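Local coordinates for structural polyprotein, VP3 (Israeli acute paralysis virus, PDB 5CDD) that probably serves as a structural subunit of the virus capsid, as one of the coat proteins cut from the structural polyprotein, at residues B[149-158]-B[185-196]. Sequence-based numbering, arbitrary orientation.
Sequences HTGRLEIFFE and SDNNYKYILDLT
N188 reaches F157 and E158, late in the strand, through one nitrogen: its ND2 donates to the backbone O of F157 at 3.0 Å and to OE1 of E158 at 2.7 Å. Both acceptors lie close to the amide plane, although ND2 stands above the plane of the F157 carbonyl. OE1 also accepts from Y195 N of a neighbouring Structural polyprotein chain, and OE2 binds T194 and R196 of that chain. Further back, S185 OG donates to E154 OE2, at a modelled length too short to be read closely at this resolution; with CG anti to the backbone N (chi1 170°) and the chain extended beyond it, E154 delivers its carboxylate to this hydroxyl, while OE1 is salt-bridged to R241. K190 passes its CD within 3.4 Å of E154 OE2, then turns at the tip to bond the carbonyl O of S185. At the other end R152 NH1 makes a long salt bridge, 3.6 Å, to D194 OD2, guanidinium and carboxylate planes 52° apart; OD1 of D194 meanwhile accepts from T196 N in an Asx turn. The backbones pair antiparallel: L153 with L193 and I155 with Y191 by two bonds each, and beyond R152 L195 N bonds to G151 O. The family's jelly-roll capsid fold supplies the context: strand 150-158 lies between 236-247 and 189-194 in a four-stranded sheet. R152, E154, F156, K190, I192 and D194 share one face of the ladder. There S185 CB sits over the F156 ring in a CH-pi contact, 3.7 Å from the centroid, and I192 CG2 lies over one face of the R152 guanidinium, toward its rim. The reverse face carries L153, I155 and L193, whose contacts with one another are looser; L153 packs on I258 and I155 on I203, joining this sheet to the strands of the other one.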
loop_
_atom_site.group_PDB
_atom_site.type_symbol
_atom_site.label_atom_id
_atom_site.label_comp_id
_atom_site.label_asym_id
_atom_site.label_seq_id
_atom_site.Cartn_x
_atom_site.Cartn_y
_atom_site.Cartn_z
ATOM N N HIS B 149 -42.753 66.355 4.794
ATOM C CA HIS B 149 -43.782 65.335 4.943
ATOM C C HIS B 149 -43.665 64.659 6.301
ATOM O O HIS B 149 -42.563 64.378 6.779
ATOM C CB HIS B 149 -43.676 64.275 3.844
ATOM C CG HIS B 149 -43.987 64.787 2.472
ATOM N ND1 HIS B 149 -43.068 65.466 1.702
ATOM C CD2 HIS B 149 -45.117 64.713 1.729
ATOM C CE1 HIS B 149 -43.615 65.785 0.543
ATOM N NE2 HIS B 149 -44.859 65.340 0.533
ATOM N N THR B 150 -44.810 64.413 6.925
ATOM C CA THR B 150 -44.844 63.756 8.223
ATOM C C THR B 150 -45.936 62.695 8.214
ATOM O O THR B 150 -46.815 62.698 7.350
ATOM C CB THR B 150 -45.118 64.760 9.365
ATOM O OG1 THR B 150 -46.361 65.430 9.130
ATOM C CG2 THR B 150 -43.997 65.785 9.449
ATOM N N GLY B 151 -45.873 61.787 9.179
ATOM C CA GLY B 151 -46.853 60.721 9.255
ATOM C C GLY B 151 -46.156 59.458 9.711
ATOM O O GLY B 151 -44.934 59.446 9.853
ATOM N N ARG B 152 -46.918 58.394 9.940
ATOM C CA ARG B 152 -46.340 57.139 10.395
ATOM C C ARG B 152 -46.923 55.938 9.673
ATOM O O ARG B 152 -48.135 55.739 9.659
ATOM C CB ARG B 152 -46.548 56.987 11.899
ATOM C CG ARG B 152 -45.664 57.897 12.723
ATOM C CD ARG B 152 -46.451 58.594 13.823
ATOM N NE ARG B 152 -47.098 57.648 14.720
ATOM C CZ ARG B 152 -46.451 56.775 15.484
ATOM N NH1 ARG B 152 -45.126 56.728 15.463
ATOM N NH2 ARG B 152 -47.132 55.939 16.258
ATOM N N LEU B 153 -46.045 55.134 9.081
ATOM C CA LEU B 153 -46.460 53.949 8.346
ATOM C C LEU B 153 -46.253 52.708 9.212
ATOM O O LEU B 153 -45.253 52.592 9.919
ATOM C CB LEU B 153 -45.646 53.854 7.050
ATOM C CG LEU B 153 -46.230 53.124 5.839
ATOM C CD1 LEU B 153 -47.592 53.697 5.472
ATOM C CD2 LEU B 153 -45.264 53.268 4.674
ATOM N N GLU B 154 -47.210 51.789 9.163
ATOM C CA GLU B 154 -47.137 50.562 9.946
ATOM C C GLU B 154 -46.936 49.352 9.046
ATOM O O GLU B 154 -47.599 49.213 8.018
ATOM C CB GLU B 154 -48.421 50.382 10.754
ATOM C CG GLU B 154 -48.560 49.030 11.431
ATOM C CD GLU B 154 -49.937 48.823 12.039
ATOM O OE1 GLU B 154 -50.942 48.929 11.300
ATOM O OE2 GLU B 154 -50.014 48.551 13.257
ATOM N N ILE B 155 -46.015 48.480 9.437
ATOM C CA ILE B 155 -45.735 47.269 8.679
ATOM C C ILE B 155 -45.696 46.117 9.674
ATOM O O ILE B 155 -44.785 46.035 10.495
ATOM C CB ILE B 155 -44.374 47.356 7.958
ATOM C CG1 ILE B 155 -44.311 48.622 7.100
ATOM C CG2 ILE B 155 -44.177 46.129 7.081
ATOM C CD1 ILE B 155 -43.231 49.605 7.519
ATOM N N PHE B 156 -46.689 45.237 9.608
ATOM C CA PHE B 156 -46.749 44.108 10.526
ATOM C C PHE B 156 -46.789 42.783 9.780
ATOM O O PHE B 156 -47.114 42.737 8.593
ATOM C CB PHE B 156 -47.967 44.245 11.454
ATOM C CG PHE B 156 -49.295 44.101 10.758
ATOM C CD1 PHE B 156 -49.906 42.854 10.645
ATOM C CD2 PHE B 156 -49.940 45.213 10.223
ATOM C CE1 PHE B 156 -51.139 42.716 10.008
ATOM C CE2 PHE B 156 -51.171 45.084 9.584
ATOM C CZ PHE B 156 -51.771 43.832 9.478
ATOM N N PHE B 157 -46.444 41.708 10.483
ATOM C CA PHE B 157 -46.432 40.376 9.893
ATOM C C PHE B 157 -47.536 39.490 10.454
ATOM O O PHE B 157 -47.739 39.413 11.669
ATOM C CB PHE B 157 -45.079 39.697 10.126
ATOM C CG PHE B 157 -45.025 38.275 9.632
ATOM C CD1 PHE B 157 -45.094 37.993 8.271
ATOM C CD2 PHE B 157 -44.936 37.215 10.531
ATOM C CE1 PHE B 157 -45.079 36.673 7.813
ATOM C CE2 PHE B 157 -44.921 35.895 10.081
ATOM C CZ PHE B 157 -44.993 35.625 8.720
ATOM N N GLU B 158 -48.238 38.816 9.550
ATOM C CA GLU B 158 -49.318 37.915 9.918
ATOM C C GLU B 158 -49.040 36.545 9.309
ATOM O O GLU B 158 -49.001 36.390 8.088
ATOM C CB GLU B 158 -50.653 38.466 9.408
ATOM C CG GLU B 158 -51.845 37.517 9.526
ATOM C CD GLU B 158 -52.067 36.995 10.937
ATOM O OE1 GLU B 158 -51.900 37.772 11.899
ATOM O OE2 GLU B 158 -52.426 35.806 11.083
ATOM N N SER B 185 -53.526 44.800 14.601
ATOM C CA SER B 185 -52.106 44.460 14.608
ATOM C C SER B 185 -51.443 44.841 15.927
ATOM O O SER B 185 -50.312 45.326 15.947
ATOM C CB SER B 185 -51.389 45.176 13.464
ATOM O OG SER B 185 -51.428 46.579 13.649
ATOM N N ASP B 186 -52.147 44.614 17.028
ATOM C CA ASP B 186 -51.624 44.952 18.344
ATOM C C ASP B 186 -50.652 43.906 18.865
ATOM O O ASP B 186 -49.671 44.239 19.526
ATOM C CB ASP B 186 -52.777 45.113 19.338
ATOM C CG ASP B 186 -53.782 46.164 18.903
ATOM O OD1 ASP B 186 -53.389 47.340 18.738
ATOM O OD2 ASP B 186 -54.969 45.813 18.725
ATOM N N ASN B 187 -50.927 42.642 18.557
ATOM C CA ASN B 187 -50.094 41.533 19.010
ATOM C C ASN B 187 -49.107 41.048 17.957
ATOM O O ASN B 187 -48.163 40.327 18.271
ATOM C CB ASN B 187 -50.985 40.367 19.438
ATOM C CG ASN B 187 -51.840 40.699 20.643
ATOM O OD1 ASN B 187 -52.854 40.049 20.895
ATOM N ND2 ASN B 187 -51.428 41.708 21.403
ATOM N N ASN B 188 -49.329 41.440 16.709
ATOM C CA ASN B 188 -48.458 41.027 15.619
ATOM C C ASN B 188 -47.105 41.717 15.648
ATOM O O ASN B 188 -46.977 42.835 16.146
ATOM C CB ASN B 188 -49.128 41.310 14.274
ATOM C CG ASN B 188 -50.372 40.486 14.063
ATOM O OD1 ASN B 188 -51.327 40.571 14.836
ATOM N ND2 ASN B 188 -50.372 39.676 13.011
ATOM N N TYR B 189 -46.095 41.037 15.119
ATOM C CA TYR B 189 -44.757 41.600 15.040
ATOM C C TYR B 189 -44.848 42.723 14.019
ATOM O O TYR B 189 -45.355 42.518 12.915
ATOM C CB TYR B 189 -43.762 40.543 14.562
ATOM C CG TYR B 189 -43.114 39.757 15.677
ATOM C CD1 TYR B 189 -42.124 40.333 16.473
ATOM C CD2 TYR B 189 -43.490 38.441 15.940
ATOM C CE1 TYR B 189 -41.520 39.616 17.504
ATOM C CE2 TYR B 189 -42.895 37.715 16.968
ATOM C CZ TYR B 189 -41.911 38.308 17.745
ATOM O OH TYR B 189 -41.312 37.593 18.759
ATOM N N LYS B 190 -44.368 43.909 14.380
ATOM C CA LYS B 190 -44.441 45.039 13.462
ATOM C C LYS B 190 -43.392 46.115 13.695
ATOM O O LYS B 190 -42.623 46.068 14.657
ATOM C CB LYS B 190 -45.828 45.681 13.542
ATOM C CG LYS B 190 -46.184 46.206 14.926
ATOM C CD LYS B 190 -47.535 46.900 14.927
ATOM C CE LYS B 190 -47.917 47.351 16.327
ATOM N NZ LYS B 190 -47.998 46.198 17.270
ATOM N N TYR B 191 -43.379 47.086 12.789
ATOM C CA TYR B 191 -42.469 48.218 12.854
ATOM C C TYR B 191 -43.225 49.447 12.370
ATOM O O TYR B 191 -43.971 49.382 11.392
ATOM C CB TYR B 191 -41.250 48.002 11.957
ATOM C CG TYR B 191 -40.305 49.181 11.970
ATOM C CD1 TYR B 191 -39.488 49.428 13.071
ATOM C CD2 TYR B 191 -40.267 50.081 10.907
ATOM C CE1 TYR B 191 -38.657 50.544 13.115
ATOM C CE2 TYR B 191 -39.440 51.203 10.941
ATOM C CZ TYR B 191 -38.638 51.428 12.048
ATOM O OH TYR B 191 -37.817 52.532 12.092
ATOM N N ILE B 192 -43.039 50.565 13.059
ATOM C CA ILE B 192 -43.705 51.799 12.678
ATOM C C ILE B 192 -42.681 52.797 12.160
ATOM O O ILE B 192 -41.855 53.308 12.916
ATOM C CB ILE B 192 -44.466 52.412 13.869
ATOM C CG1 ILE B 192 -45.576 51.456 14.310
ATOM C CG2 ILE B 192 -45.051 53.761 13.478
ATOM C CD1 ILE B 192 -46.383 51.950 15.484
ATOM N N LEU B 193 -42.735 53.056 10.860
ATOM C CA LEU B 193 -41.817 53.988 10.226
ATOM C C LEU B 193 -42.347 55.411 10.366
ATOM O O LEU B 193 -43.409 55.741 9.839
ATOM C CB LEU B 193 -41.655 53.632 8.746
ATOM C CG LEU B 193 -40.645 54.438 7.929
ATOM C CD1 LEU B 193 -39.256 54.281 8.523
ATOM C CD2 LEU B 193 -40.664 53.956 6.490
ATOM N N ASP B 194 -41.604 56.246 11.086
ATOM C CA ASP B 194 -41.992 57.637 11.297
ATOM C C ASP B 194 -41.194 58.531 10.351
ATOM O O ASP B 194 -39.983 58.683 10.504
ATOM C CB ASP B 194 -41.718 58.039 12.748
ATOM C CG ASP B 194 -42.381 59.349 13.126
ATOM O OD1 ASP B 194 -42.119 60.370 12.455
ATOM O OD2 ASP B 194 -43.166 59.356 14.100
ATOM N N LEU B 195 -41.880 59.123 9.376
ATOM C CA LEU B 195 -41.240 59.990 8.391
ATOM C C LEU B 195 -40.424 61.135 8.988
ATOM O O LEU B 195 -39.662 61.796 8.280
ATOM C CB LEU B 195 -42.292 60.560 7.433
ATOM C CG LEU B 195 -42.872 59.615 6.376
ATOM C CD1 LEU B 195 -43.488 58.395 7.037
ATOM C CD2 LEU B 195 -43.913 60.359 5.554
ATOM N N THR B 196 -40.582 61.368 10.287
ATOM C CA THR B 196 -39.859 62.439 10.969
ATOM C C THR B 196 -38.492 61.979 11.470
ATOM O O THR B 196 -37.601 62.796 11.703
ATOM C CB THR B 196 -40.673 62.971 12.171
ATOM O OG1 THR B 196 -41.909 63.524 11.702
ATOM C CG2 THR B 196 -39.895 64.044 12.919
#